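Local coordinates for protein aryl acylamidase (bacterium CSBL00001, PDB 4YJ6) that probably hydrolyses the amide bond of aryl acylamides, as a member of the amidase signature family of hydrolases, at residues P134-R139 / V331-A336; N152-D157 / Y487-G492; R295-L300 / I471-A476; W322-A327 / D361-I366; A401-R406 / G449-L454. One frame throughout, in Å; residues are numbered along the deposited sequence.

In the fold
Interactions 1 and 4 both use helix 315-339 and touch each other through F138 on I326 and V331 on V363. Interactions 2 and 5 also meet, near the hairpin between strands 443-451 and 454-462, while interaction 3 lies about 38 Å, centre to centre, from interaction 1, across the middle of the chain. Interactions 1, 2 and 3 are largely buried; 4 and 5 are partly buried. Interaction 1 alone has a hydrogen bond across its segments, between a tyrosine and a serine hydroxyl. The others meet mainly through carbon: a proline over a phenylalanine face in 2, a ring edge and a leucine methyl against alanines and their carbonyls in 3, branched methyls in 4, a coiled selenomethionine in 5.

Interaction 1: P134-R139 / V331-A336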
# COMPACT_ATOMS: atom_id res chain seq x y z
N PRO A 134 -9.41 3.53 -5.95
CA PRO A 134 -10.59 4.38 -5.83
C PRO A 134 -10.25 5.83 -6.15
O PRO A 134 -9.08 6.25 -6.12
CB PRO A 134 -10.96 4.27 -4.34
CG PRO A 134 -9.60 4.12 -3.67
CD PRO A 134 -8.87 3.16 -4.63
N VAL A 135 -11.28 6.61 -6.47
CA VAL A 135 -11.09 7.99 -6.90
C VAL A 135 -10.34 8.78 -5.84
O VAL A 135 -10.71 8.78 -4.68
CB VAL A 135 -12.46 8.67 -7.20
CG1 VAL A 135 -12.29 10.19 -7.36
CG2 VAL A 135 -13.13 8.01 -8.44
N TYR A 136 -9.25 9.42 -6.27
CA TYR A 136 -8.42 10.26 -5.39
C TYR A 136 -7.90 9.49 -4.16
O TYR A 136 -7.47 10.10 -3.17
CB TYR A 136 -9.17 11.53 -4.95
CG TYR A 136 -9.04 12.70 -5.92
CD1 TYR A 136 -7.80 13.26 -6.17
CD2 TYR A 136 -10.15 13.26 -6.58
CE1 TYR A 136 -7.65 14.34 -7.04
CE2 TYR A 136 -10.02 14.33 -7.45
CZ TYR A 136 -8.76 14.86 -7.68
OH TYR A 136 -8.58 15.92 -8.54
N GLY A 137 -7.88 8.16 -4.25
CA GLY A 137 -7.43 7.34 -3.13
C GLY A 137 -8.34 7.42 -1.90
O GLY A 137 -7.97 6.94 -0.84
N PHE A 138 -9.54 7.99 -2.03
CA PHE A 138 -10.24 8.51 -0.84
C PHE A 138 -11.17 7.45 -0.23
O PHE A 138 -12.37 7.69 -0.00
CB PHE A 138 -10.98 9.83 -1.17
CG PHE A 138 -11.05 10.82 -0.01
CD1 PHE A 138 -11.87 10.59 1.07
CD2 PHE A 138 -10.32 11.99 -0.04
CE1 PHE A 138 -11.94 11.53 2.15
CE2 PHE A 138 -10.37 12.91 1.03
CZ PHE A 138 -11.19 12.65 2.12
N ARG A 139 -10.61 6.27 0.03
CA ARG A 139 -11.27 5.21 0.82
C ARG A 139 -10.38 3.98 0.87
O ARG A 139 -9.48 3.81 0.04
CB ARG A 139 -12.63 4.79 0.22
CG ARG A 139 -12.55 4.45 -1.29
CD ARG A 139 -13.94 4.22 -1.93
NE ARG A 139 -14.73 5.44 -1.93
CZ ARG A 139 -16.05 5.51 -1.89
NH1 ARG A 139 -16.80 4.41 -1.82
NH2 ARG A 139 -16.64 6.71 -1.91
N VAL A 331 -8.56 19.21 -3.13
CA VAL A 331 -9.24 20.37 -3.69
C VAL A 331 -8.28 21.11 -4.60
O VAL A 331 -8.67 21.56 -5.67
CB VAL A 331 -9.74 21.31 -2.59
CG1 VAL A 331 -10.16 22.70 -3.17
CG2 VAL A 331 -10.92 20.67 -1.85
N ALA A 332 -7.01 21.25 -4.19
CA ALA A 332 -6.04 21.93 -5.04
C ALA A 332 -5.89 21.24 -6.38
O ALA A 332 -5.80 21.91 -7.42
CB ALA A 332 -4.66 22.02 -4.33
N SER A 333 -5.86 19.91 -6.38
CA SER A 333 -5.83 19.15 -7.63
C SER A 333 -7.07 19.46 -8.50
O SER A 333 -6.96 19.71 -9.72
CB SER A 333 -5.77 17.64 -7.34
OG SER A 333 -6.01 16.88 -8.52
N MSE A 334 -8.25 19.42 -7.89
CA MSE A 334 -9.47 19.68 -8.66
C MSE A 334 -9.50 21.10 -9.21
O MSE A 334 -9.94 21.33 -10.33
CB MSE A 334 -10.69 19.45 -7.81
CG MSE A 334 -10.80 17.98 -7.50
SE MSE A 334 -12.26 17.67 -6.33
CE MSE A 334 -13.74 18.40 -7.50
N GLN A 335 -9.05 22.07 -8.41
CA GLN A 335 -9.02 23.45 -8.87
C GLN A 335 -8.05 23.58 -10.06
O GLN A 335 -8.35 24.25 -11.04
CB GLN A 335 -8.60 24.39 -7.73
CG GLN A 335 -9.61 24.51 -6.57
CD GLN A 335 -10.81 25.38 -6.92
OE1 GLN A 335 -10.81 26.10 -7.93
NE2 GLN A 335 -11.86 25.31 -6.09
N ALA A 336 -6.88 22.95 -9.96
CA ALA A 336 -5.89 23.02 -11.05
C ALA A 336 -6.43 22.35 -12.32
O ALA A 336 -6.27 22.88 -13.42
CB ALA A 336 -4.57 22.40 -10.64
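Y136 reaches from its loop to S333 and M334 on helix 315-339. Its CB already points toward the helix, and with CG turned to chi1 -87° the ring carries on in that direction. The two outer ring carbons then part company. CE1 passes the serine, 3.4 Å from S333 OG, which lies at the ring edge near its plane. CE2 meets selenomethionine M334, at 3.7 Å from its CG. The SE of M334 stands 5.2 Å from the ring centroid and 51° off the normal, an oblique Met-aromatic contact. At the tip, Y136 OH and S333 OG share a hydrogen bond of 2.7 Å in which either could be the donor, and the same OH abuts M334 CG at 3.2 Å. S333 presents its OG because chi1 of 169° swings it opposite its own backbone N. A phenylalanine in place of Y136 would probably leave S333 OG without this partner and a gap beside M334 CG. The tyrosine also rests on T330 and L337 of the same helix, while M334 packs on I360, so the loop after strand 126-131 is joined to helix 315-339, with helix 354-363 alongside.

Interaction 2: N152-D157 / Y487-G492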
# COMPACT_ATOMS: atom_id res chain seq x y z
N ASN A 152 -11.32 -9.57 -4.47
CA ASN A 152 -10.40 -10.29 -3.61
C ASN A 152 -10.13 -11.69 -4.14
O ASN A 152 -11.09 -12.47 -4.28
CB ASN A 152 -11.03 -10.39 -2.21
CG ASN A 152 -10.01 -10.67 -1.16
OD1 ASN A 152 -9.21 -11.59 -1.30
ND2 ASN A 152 -9.97 -9.82 -0.11
N PRO A 153 -8.84 -12.04 -4.43
CA PRO A 153 -8.56 -13.39 -4.92
C PRO A 153 -8.99 -14.48 -3.96
O PRO A 153 -9.11 -15.63 -4.37
CB PRO A 153 -7.02 -13.42 -5.07
CG PRO A 153 -6.65 -11.94 -5.26
CD PRO A 153 -7.62 -11.21 -4.36
N PHE A 154 -9.20 -14.15 -2.68
CA PHE A 154 -9.65 -15.18 -1.73
C PHE A 154 -11.16 -15.45 -1.83
O PHE A 154 -11.64 -16.48 -1.35
CB PHE A 154 -9.26 -14.79 -0.30
CG PHE A 154 -7.86 -15.14 0.02
CD1 PHE A 154 -7.55 -16.27 0.74
CD2 PHE A 154 -6.83 -14.36 -0.48
CE1 PHE A 154 -6.24 -16.62 0.98
CE2 PHE A 154 -5.53 -14.69 -0.26
CZ PHE A 154 -5.21 -15.81 0.46
N ASN A 155 -11.89 -14.51 -2.41
CA ASN A 155 -13.32 -14.67 -2.67
C ASN A 155 -13.78 -13.46 -3.46
O ASN A 155 -13.87 -12.34 -2.95
CB ASN A 155 -14.12 -14.81 -1.35
CG ASN A 155 -15.60 -15.05 -1.59
OD1 ASN A 155 -16.13 -14.66 -2.63
ND2 ASN A 155 -16.26 -15.68 -0.64
N LEU A 156 -14.03 -13.65 -4.76
CA LEU A 156 -14.32 -12.51 -5.63
C LEU A 156 -15.60 -11.74 -5.29
O LEU A 156 -15.83 -10.68 -5.82
CB LEU A 156 -14.32 -12.93 -7.13
CG LEU A 156 -12.93 -13.07 -7.77
CD1 LEU A 156 -12.09 -14.09 -7.03
CD2 LEU A 156 -13.11 -13.50 -9.21
N ASP A 157 -16.44 -12.26 -4.40
CA ASP A 157 -17.62 -11.51 -3.96
C ASP A 157 -17.20 -10.36 -3.04
O ASP A 157 -17.99 -9.47 -2.77
CB ASP A 157 -18.59 -12.43 -3.18
CG ASP A 157 -19.30 -13.45 -4.09
OD1 ASP A 157 -19.40 -13.20 -5.31
OD2 ASP A 157 -19.76 -14.48 -3.55
N TYR A 487 -2.18 -19.18 0.25
CA TYR A 487 -2.27 -18.86 -1.17
C TYR A 487 -2.90 -20.04 -1.93
O TYR A 487 -3.25 -19.90 -3.09
CB TYR A 487 -0.91 -18.49 -1.81
CG TYR A 487 -0.31 -17.21 -1.24
CD1 TYR A 487 -1.05 -16.03 -1.24
CD2 TYR A 487 0.95 -17.20 -0.68
CE1 TYR A 487 -0.52 -14.86 -0.68
CE2 TYR A 487 1.49 -16.05 -0.14
CZ TYR A 487 0.75 -14.89 -0.15
OH TYR A 487 1.31 -13.75 0.41
N ASP A 488 -3.02 -21.21 -1.29
CA ASP A 488 -3.70 -22.32 -1.97
C ASP A 488 -5.11 -21.92 -2.39
O ASP A 488 -5.67 -22.46 -3.35
CB ASP A 488 -3.79 -23.58 -1.08
CG ASP A 488 -2.43 -24.23 -0.83
OD1 ASP A 488 -1.43 -23.90 -1.49
OD2 ASP A 488 -2.37 -25.11 0.05
N ILE A 489 -5.73 -21.01 -1.66
CA ILE A 489 -7.10 -20.64 -1.97
C ILE A 489 -7.18 -19.91 -3.31
O ILE A 489 -7.84 -20.39 -4.24
CB ILE A 489 -7.73 -19.83 -0.80
CG1 ILE A 489 -7.90 -20.73 0.45
CG2 ILE A 489 -9.06 -19.22 -1.23
CD1 ILE A 489 -8.23 -19.95 1.74
N PRO A 490 -6.50 -18.76 -3.45
CA PRO A 490 -6.51 -18.16 -4.81
C PRO A 490 -5.91 -19.08 -5.90
O PRO A 490 -6.38 -19.03 -7.02
CB PRO A 490 -5.69 -16.86 -4.64
CG PRO A 490 -4.85 -17.06 -3.38
CD PRO A 490 -5.71 -17.97 -2.48
N ALA A 491 -4.89 -19.87 -5.57
CA ALA A 491 -4.21 -20.71 -6.56
C ALA A 491 -5.18 -21.74 -7.15
O ALA A 491 -5.02 -22.17 -8.29
CB ALA A 491 -3.02 -21.42 -5.94
N GLY A 492 -6.21 -22.07 -6.39
CA GLY A 492 -7.19 -23.05 -6.84
C GLY A 492 -8.53 -22.47 -7.26
O GLY A 492 -9.47 -23.22 -7.50
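The backbone N of F154, the residue whose ring packs against P490 and I489, donates to N152 OD1 at 2.9 Å. The N-H...O angle of 159° is fairly straight, and the donor is somewhat tilted from the carbonyl plane. The other end of the same amide is held as well, since N152 ND2 donates to the backbone O of W194 and of N159, which leaves little freedom for the amide to flip. The F154-to-N152 bond makes an Asx turn inside a type I beta turn from N152 to N155, closed by N155 N to N152 O at 2.9 Å. A second Asx turn follows at once, with D157 N donating to N155 OD1. The folded loop thereby presents P153 and F154 to the short helix 488-491, near the C-terminal end of the chain. P490 lays its CD over one face of the F154 ring, 3.8 Å from the centroid and 16° off the normal, offset toward the rim: a CH-pi contact. The proline's CB turns to the other partner and lies 3.7 Å from P153 CB. I489 takes the neighbouring part of the ring, its side chain crossing that of F154 at about a right angle. With chi1 of -67°, its CG2 stands opposite the backbone N and comes to 3.9 Å from F154 CD1, in an oblique position; I489 CD1 touches the same ring carbon. F154 and I489 both also rest on L450 of strand 443-451, and F154 reaches P455 at the start of strand 454-462.

Interaction 3: R295-L300 / I471-A476; sequences RVFTEL and IAASAA
F297, in the last turn of helix 284-299, and L300, just beyond it, meet A473 and A476 of helix 467-480, and the closer fit belongs to the phenylalanine. Its ring comes in edge-on: CE1 lies 3.5 Å from A473 O, with that oxygen near the ring plane, and CZ follows a little farther from the same carbonyl. The ring is carried there by chi1 of -69°, which places CG opposite the carbonyl carbon. The methyl of A473 is a looser neighbour, its CB 4.2 Å from F297 CE1. L300 makes the second touch through one branch: CD1 sits 4.0 Å from A476 CB and 3.8 Å from A476 O. The small alanines on helix 467-480 probably let the incoming side chains come up to its backbone carbonyls. On the outer side of the segment 295-300, R295 and E299 are exposed. The last turn of this helix as a whole is weakly bonded, with E299 N to R295 O stretched to 3.4 Å. T298 turns its hydroxyl back on its own helix, OG1 donating to R295 O at 2.8 Å in the carbonyl plane. F297 and A473 both rest on I460 of strand 454-462, so the two helices share one face of the large mixed sheet. Helix 284-299 is itself the connection between the parallel neighbouring strands 270-273 and 303-306, a beta-alpha-beta crossover.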
# COMPACT_ATOMS: atom_id res chain seq x y z
N ARG A 295 1.63 -13.81 20.38
CA ARG A 295 2.29 -14.81 21.19
C ARG A 295 3.35 -15.55 20.41
O ARG A 295 4.24 -16.17 21.00
CB ARG A 295 1.27 -15.77 21.78
CG ARG A 295 0.55 -15.10 22.98
CD ARG A 295 -0.66 -15.84 23.38
NE ARG A 295 -1.08 -15.41 24.72
CZ ARG A 295 -1.92 -14.42 24.99
NH1 ARG A 295 -2.45 -13.69 24.00
NH2 ARG A 295 -2.23 -14.16 26.27
N VAL A 296 3.30 -15.45 19.09
CA VAL A 296 4.36 -16.05 18.28
C VAL A 296 5.69 -15.43 18.69
O VAL A 296 6.71 -16.12 18.77
CB VAL A 296 4.09 -15.87 16.78
CG1 VAL A 296 5.34 -16.32 15.92
CG2 VAL A 296 2.82 -16.65 16.38
N PHE A 297 5.68 -14.14 18.99
CA PHE A 297 6.92 -13.46 19.33
C PHE A 297 7.47 -13.87 20.70
O PHE A 297 8.67 -13.89 20.89
CB PHE A 297 6.71 -11.96 19.31
CG PHE A 297 6.49 -11.43 17.91
CD1 PHE A 297 7.53 -11.41 17.00
CD2 PHE A 297 5.25 -10.97 17.51
CE1 PHE A 297 7.33 -10.92 15.69
CE2 PHE A 297 5.06 -10.49 16.20
CZ PHE A 297 6.10 -10.46 15.31
N THR A 298 6.58 -14.21 21.63
CA THR A 298 7.05 -14.61 22.95
C THR A 298 7.83 -15.93 22.83
O THR A 298 8.77 -16.16 23.57
CB THR A 298 5.91 -14.79 23.97
OG1 THR A 298 5.14 -15.93 23.61
CG2 THR A 298 5.03 -13.58 24.05
N GLU A 299 7.44 -16.79 21.89
CA GLU A 299 8.18 -18.04 21.66
C GLU A 299 9.52 -17.84 21.01
O GLU A 299 10.39 -18.71 21.08
CB GLU A 299 7.36 -19.00 20.81
CG GLU A 299 6.15 -19.50 21.51
CD GLU A 299 6.50 -20.15 22.84
OE1 GLU A 299 7.38 -21.04 22.85
OE2 GLU A 299 5.90 -19.76 23.89
N LEU A 300 9.70 -16.70 20.33
CA LEU A 300 10.97 -16.37 19.73
C LEU A 300 11.91 -15.59 20.64
O LEU A 300 12.94 -15.09 20.19
CB LEU A 300 10.73 -15.60 18.43
CG LEU A 300 9.87 -16.36 17.42
CD1 LEU A 300 9.56 -15.43 16.27
CD2 LEU A 300 10.58 -17.62 16.89
N ILE A 471 11.41 -4.98 9.41
CA ILE A 471 11.77 -6.12 8.55
C ILE A 471 12.14 -7.32 9.45
O ILE A 471 11.69 -8.43 9.21
CB ILE A 471 12.97 -5.79 7.64
CG1 ILE A 471 12.58 -4.74 6.57
CG2 ILE A 471 13.49 -7.04 6.97
CD1 ILE A 471 11.59 -5.26 5.50
N ALA A 472 12.97 -7.10 10.47
CA ALA A 472 13.45 -8.23 11.30
C ALA A 472 12.26 -8.94 11.96
O ALA A 472 12.14 -10.19 11.94
CB ALA A 472 14.41 -7.73 12.36
N ALA A 473 11.38 -8.17 12.57
CA ALA A 473 10.20 -8.78 13.22
C ALA A 473 9.28 -9.48 12.20
O ALA A 473 8.69 -10.54 12.49
CB ALA A 473 9.43 -7.70 13.98
N SER A 474 9.12 -8.87 11.03
CA SER A 474 8.26 -9.43 10.00
C SER A 474 8.81 -10.78 9.55
O SER A 474 8.06 -11.73 9.38
CB SER A 474 8.19 -8.48 8.78
OG SER A 474 7.59 -7.24 9.14
N ALA A 475 10.12 -10.84 9.29
CA ALA A 475 10.71 -12.08 8.79
C ALA A 475 10.67 -13.15 9.88
O ALA A 475 10.51 -14.32 9.59
CB ALA A 475 12.15 -11.87 8.31
N ALA A 476 10.88 -12.74 11.12
CA ALA A 476 10.82 -13.70 12.24
C ALA A 476 9.41 -14.30 12.33
O ALA A 476 9.23 -15.53 12.52
CB ALA A 476 11.22 -12.99 13.52

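Interaction 4: W322-A327 / D361-I366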
# COMPACT_ATOMS: atom_id res chain seq x y z
N TRP A 322 -8.19 13.46 9.56
CA TRP A 322 -7.53 12.84 8.38
C TRP A 322 -8.22 13.22 7.08
O TRP A 322 -7.56 13.64 6.10
CB TRP A 322 -7.53 11.32 8.51
CG TRP A 322 -6.75 10.64 7.36
CD1 TRP A 322 -5.40 10.37 7.34
CD2 TRP A 322 -7.27 10.16 6.13
NE1 TRP A 322 -5.06 9.76 6.16
CE2 TRP A 322 -6.20 9.62 5.40
CE3 TRP A 322 -8.55 10.16 5.54
CZ2 TRP A 322 -6.36 9.07 4.13
CZ3 TRP A 322 -8.72 9.63 4.29
CH2 TRP A 322 -7.62 9.09 3.58
N CYS A 323 -9.55 13.13 7.05
CA CYS A 323 -10.28 13.48 5.84
C CYS A 323 -10.06 14.92 5.44
O CYS A 323 -9.90 15.22 4.26
CB CYS A 323 -11.79 13.22 6.02
SG CYS A 323 -12.22 11.45 6.04
N ARG A 324 -10.08 15.84 6.41
CA ARG A 324 -9.83 17.23 6.06
C ARG A 324 -8.39 17.43 5.54
O ARG A 324 -8.17 18.17 4.59
CB ARG A 324 -10.08 18.14 7.27
CG ARG A 324 -11.58 18.37 7.56
CD ARG A 324 -11.77 19.44 8.64
NE ARG A 324 -11.25 18.98 9.93
CZ ARG A 324 -11.94 18.34 10.87
NH1 ARG A 324 -13.26 18.06 10.72
NH2 ARG A 324 -11.32 17.96 11.97
N MSE A 325 -7.41 16.79 6.19
CA MSE A 325 -6.03 16.94 5.74
C MSE A 325 -5.79 16.43 4.33
O MSE A 325 -5.06 17.06 3.57
CB MSE A 325 -5.10 16.23 6.73
CG MSE A 325 -5.04 16.99 7.98
SE MSE A 325 -4.20 15.80 9.27
CE MSE A 325 -2.48 15.61 8.51
N ILE A 326 -6.39 15.30 3.97
CA ILE A 326 -6.28 14.77 2.61
C ILE A 326 -7.07 15.63 1.62
O ILE A 326 -6.70 15.83 0.45
CB ILE A 326 -6.85 13.31 2.56
CG1 ILE A 326 -5.92 12.38 3.34
CG2 ILE A 326 -7.04 12.82 1.08
CD1 ILE A 326 -4.70 11.90 2.50
N ALA A 327 -8.20 16.14 2.09
CA ALA A 327 -9.09 16.89 1.21
C ALA A 327 -8.44 18.20 0.71
O ALA A 327 -8.72 18.61 -0.39
CB ALA A 327 -10.43 17.21 1.95
N ASP A 361 -16.23 20.02 -0.34
CA ASP A 361 -16.95 21.23 0.02
C ASP A 361 -16.59 21.68 1.43
O ASP A 361 -16.50 22.87 1.71
CB ASP A 361 -18.46 21.00 -0.07
CG ASP A 361 -18.96 20.85 -1.50
OD1 ASP A 361 -18.28 21.30 -2.46
OD2 ASP A 361 -20.06 20.28 -1.66
N ALA A 362 -16.37 20.72 2.32
CA ALA A 362 -16.12 21.05 3.72
C ALA A 362 -14.83 21.87 3.86
O ALA A 362 -14.72 22.73 4.77
CB ALA A 362 -16.04 19.78 4.53
N VAL A 363 -13.83 21.62 3.02
CA VAL A 363 -12.56 22.31 3.22
C VAL A 363 -12.36 23.47 2.26
O VAL A 363 -11.32 24.13 2.29
CB VAL A 363 -11.32 21.35 3.20
CG1 VAL A 363 -11.52 20.20 4.20
CG2 VAL A 363 -11.06 20.80 1.77
N ALA A 364 -13.33 23.73 1.39
CA ALA A 364 -13.14 24.75 0.35
C ALA A 364 -12.69 26.11 0.94
O ALA A 364 -11.87 26.84 0.33
CB ALA A 364 -14.44 24.92 -0.46
N ASP A 365 -13.24 26.43 2.10
CA ASP A 365 -12.86 27.64 2.85
C ASP A 365 -12.52 27.30 4.31
O ASP A 365 -12.94 27.98 5.25
CB ASP A 365 -13.97 28.68 2.78
CG ASP A 365 -14.24 29.13 1.35
OD1 ASP A 365 -13.40 29.88 0.80
OD2 ASP A 365 -15.27 28.70 0.76
N ILE A 366 -11.75 26.23 4.49
CA ILE A 366 -11.40 25.78 5.83
C ILE A 366 -10.68 26.90 6.56
O ILE A 366 -9.85 27.60 5.97
CB ILE A 366 -10.53 24.52 5.78
CG1 ILE A 366 -10.30 23.97 7.20
CG2 ILE A 366 -9.19 24.77 5.02
CD1 ILE A 366 -9.61 22.64 7.18
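V363 straddles R324 and A327, one helical turn apart on helix 315-339. CG2 meets A327 CB at 3.6 Å, and CG1 lies 3.8 Å from R324 CG while still touching A327. The placing of the two methyls follows from chi1 of -54°, which sets CG1 opposite the carbonyl carbon and CG2 between the backbone N and that carbon. Beside it, I366 extends its chain across the arginine at about a right angle, and its CD1 comes to 4.1 Å from R324 CD. R324 thus offers its aliphatic stem to this contact; the stem bends at chi3 (-66°), and its far end, NH2, forms a salt bridge with D374 of helix 368-389. An alanine in place of V363 would probably open a gap against A327 CB and leave the arginine stem less supported. Farther out, the backbone bond from I366 N to V363 O, 3.1 Å, holds the two apolar residues in one turn. V363 also touches I328 and V331, while W359 covers R324 and A327 from the preceding turn of its helix. This is apolar helix-helix packing, in which the last turn of helix 354-363 and the loop leading to helix 368-389 lie against the side of helix 315-339.

Interaction 5: A401-R406 / G449-L454; sequences ACMPVR and GLIDGL
Selenomethionine M403 and L454 bury the most surface here, with I451 next. M403 coils on itself: CG stands opposite the carbonyl carbon, and the chain bends again at chi2 (-61°) and chi3 (-61°), which brings its terminal methyl back against the hairpin. That methyl, CE, lies 3.2 Å from L454 O and 3.6 Å from L454 CB, and also reaches I451 CB at 3.8 Å. The SE just behind it touches the other end of the isoleucine, 3.9 Å from I451 CD1. The methyl therefore sits between the two residues that open and close the turn, while the M403 side chain as a whole passes I451 at a slant. L454 divides its surface between two partners: its CB faces M403, and its CD1 lies along the ring of P404, 4.0 Å from P404 CD, the two side chains running antiparallel. The loop 401-406 is held partly by Q283, whose OE1 accepts from M403 N, and I286 of helix 284-299 adds a further apolar neighbour to both M403 and I451. I451 and L454 bond to each other in both directions, I451 N to L454 O at 2.9 Å and L454 N to I451 O at 3.0 Å. With D452 and G453 at positive phi between them, this is a two-residue beta hairpin with a type I' turn, linking antiparallel strands 443-451 and 454-462 of the large mixed sheet.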
# COMPACT_ATOMS: atom_id res chain seq x y z
N ALA A 401 -9.75 -2.75 11.48
CA ALA A 401 -10.79 -3.02 12.49
C ALA A 401 -11.86 -4.00 12.01
O ALA A 401 -12.71 -4.41 12.82
CB ALA A 401 -11.46 -1.73 12.88
N CYS A 402 -11.85 -4.35 10.72
CA CYS A 402 -12.89 -5.24 10.18
C CYS A 402 -12.37 -6.09 9.02
O CYS A 402 -11.32 -5.80 8.42
CB CYS A 402 -14.11 -4.44 9.71
SG CYS A 402 -13.75 -3.21 8.39
N MSE A 403 -13.14 -7.13 8.70
CA MSE A 403 -12.86 -8.02 7.58
C MSE A 403 -13.31 -7.42 6.25
O MSE A 403 -14.02 -6.42 6.21
CB MSE A 403 -13.61 -9.34 7.81
CG MSE A 403 -13.27 -10.03 9.12
SE MSE A 403 -11.38 -10.48 9.26
CE MSE A 403 -11.20 -11.72 7.75
N PRO A 404 -12.88 -8.05 5.15
CA PRO A 404 -13.29 -7.55 3.84
C PRO A 404 -14.80 -7.41 3.70
O PRO A 404 -15.56 -8.21 4.30
CB PRO A 404 -12.75 -8.63 2.88
CG PRO A 404 -11.53 -9.14 3.53
CD PRO A 404 -11.90 -9.15 5.04
N VAL A 405 -15.21 -6.40 2.94
CA VAL A 405 -16.60 -6.14 2.62
C VAL A 405 -16.95 -6.67 1.24
O VAL A 405 -16.09 -6.83 0.36
CB VAL A 405 -16.94 -4.65 2.72
CG1 VAL A 405 -16.62 -4.12 4.12
CG2 VAL A 405 -16.19 -3.83 1.63
N ARG A 406 -18.24 -6.95 1.04
CA ARG A 406 -18.73 -7.32 -0.28
C ARG A 406 -18.64 -6.18 -1.27
O ARG A 406 -18.85 -5.01 -0.92
CB ARG A 406 -20.19 -7.82 -0.17
CG ARG A 406 -20.31 -8.99 0.80
CD ARG A 406 -21.70 -9.68 0.78
NE ARG A 406 -21.66 -10.83 -0.12
CZ ARG A 406 -21.40 -12.08 0.24
NH1 ARG A 406 -21.20 -12.41 1.50
NH2 ARG A 406 -21.36 -13.01 -0.70
N GLY A 449 -3.34 -14.75 9.40
CA GLY A 449 -4.22 -15.91 9.30
C GLY A 449 -5.52 -15.63 8.59
O GLY A 449 -5.70 -14.58 7.98
N LEU A 450 -6.46 -16.59 8.63
CA LEU A 450 -7.77 -16.41 8.01
C LEU A 450 -8.88 -16.49 9.06
O LEU A 450 -8.76 -17.21 10.06
CB LEU A 450 -8.05 -17.51 6.99
CG LEU A 450 -7.03 -17.74 5.89
CD1 LEU A 450 -7.48 -18.95 5.06
CD2 LEU A 450 -6.87 -16.46 5.03
N ILE A 451 -9.93 -15.71 8.83
CA ILE A 451 -11.15 -15.76 9.63
C ILE A 451 -12.26 -16.02 8.64
O ILE A 451 -12.50 -15.23 7.72
CB ILE A 451 -11.36 -14.43 10.40
CG1 ILE A 451 -10.21 -14.27 11.42
CG2 ILE A 451 -12.74 -14.40 11.12
CD1 ILE A 451 -10.09 -12.89 12.07
N ASP A 452 -12.92 -17.17 8.81
CA ASP A 452 -13.98 -17.57 7.88
C ASP A 452 -13.51 -17.46 6.41
O ASP A 452 -14.24 -16.98 5.55
CB ASP A 452 -15.21 -16.71 8.10
CG ASP A 452 -16.49 -17.33 7.51
OD1 ASP A 452 -16.49 -18.56 7.25
OD2 ASP A 452 -17.49 -16.60 7.33
N GLY A 453 -12.29 -17.90 6.15
CA GLY A 453 -11.78 -18.03 4.80
C GLY A 453 -11.18 -16.74 4.23
O GLY A 453 -10.68 -16.75 3.11
N LEU A 454 -11.22 -15.64 4.99
CA LEU A 454 -10.73 -14.35 4.49
C LEU A 454 -9.52 -13.86 5.32
O LEU A 454 -9.41 -14.11 6.52
CB LEU A 454 -11.84 -13.30 4.53
CG LEU A 454 -13.03 -13.52 3.61
CD1 LEU A 454 -14.00 -12.35 3.78
CD2 LEU A 454 -12.54 -13.65 2.16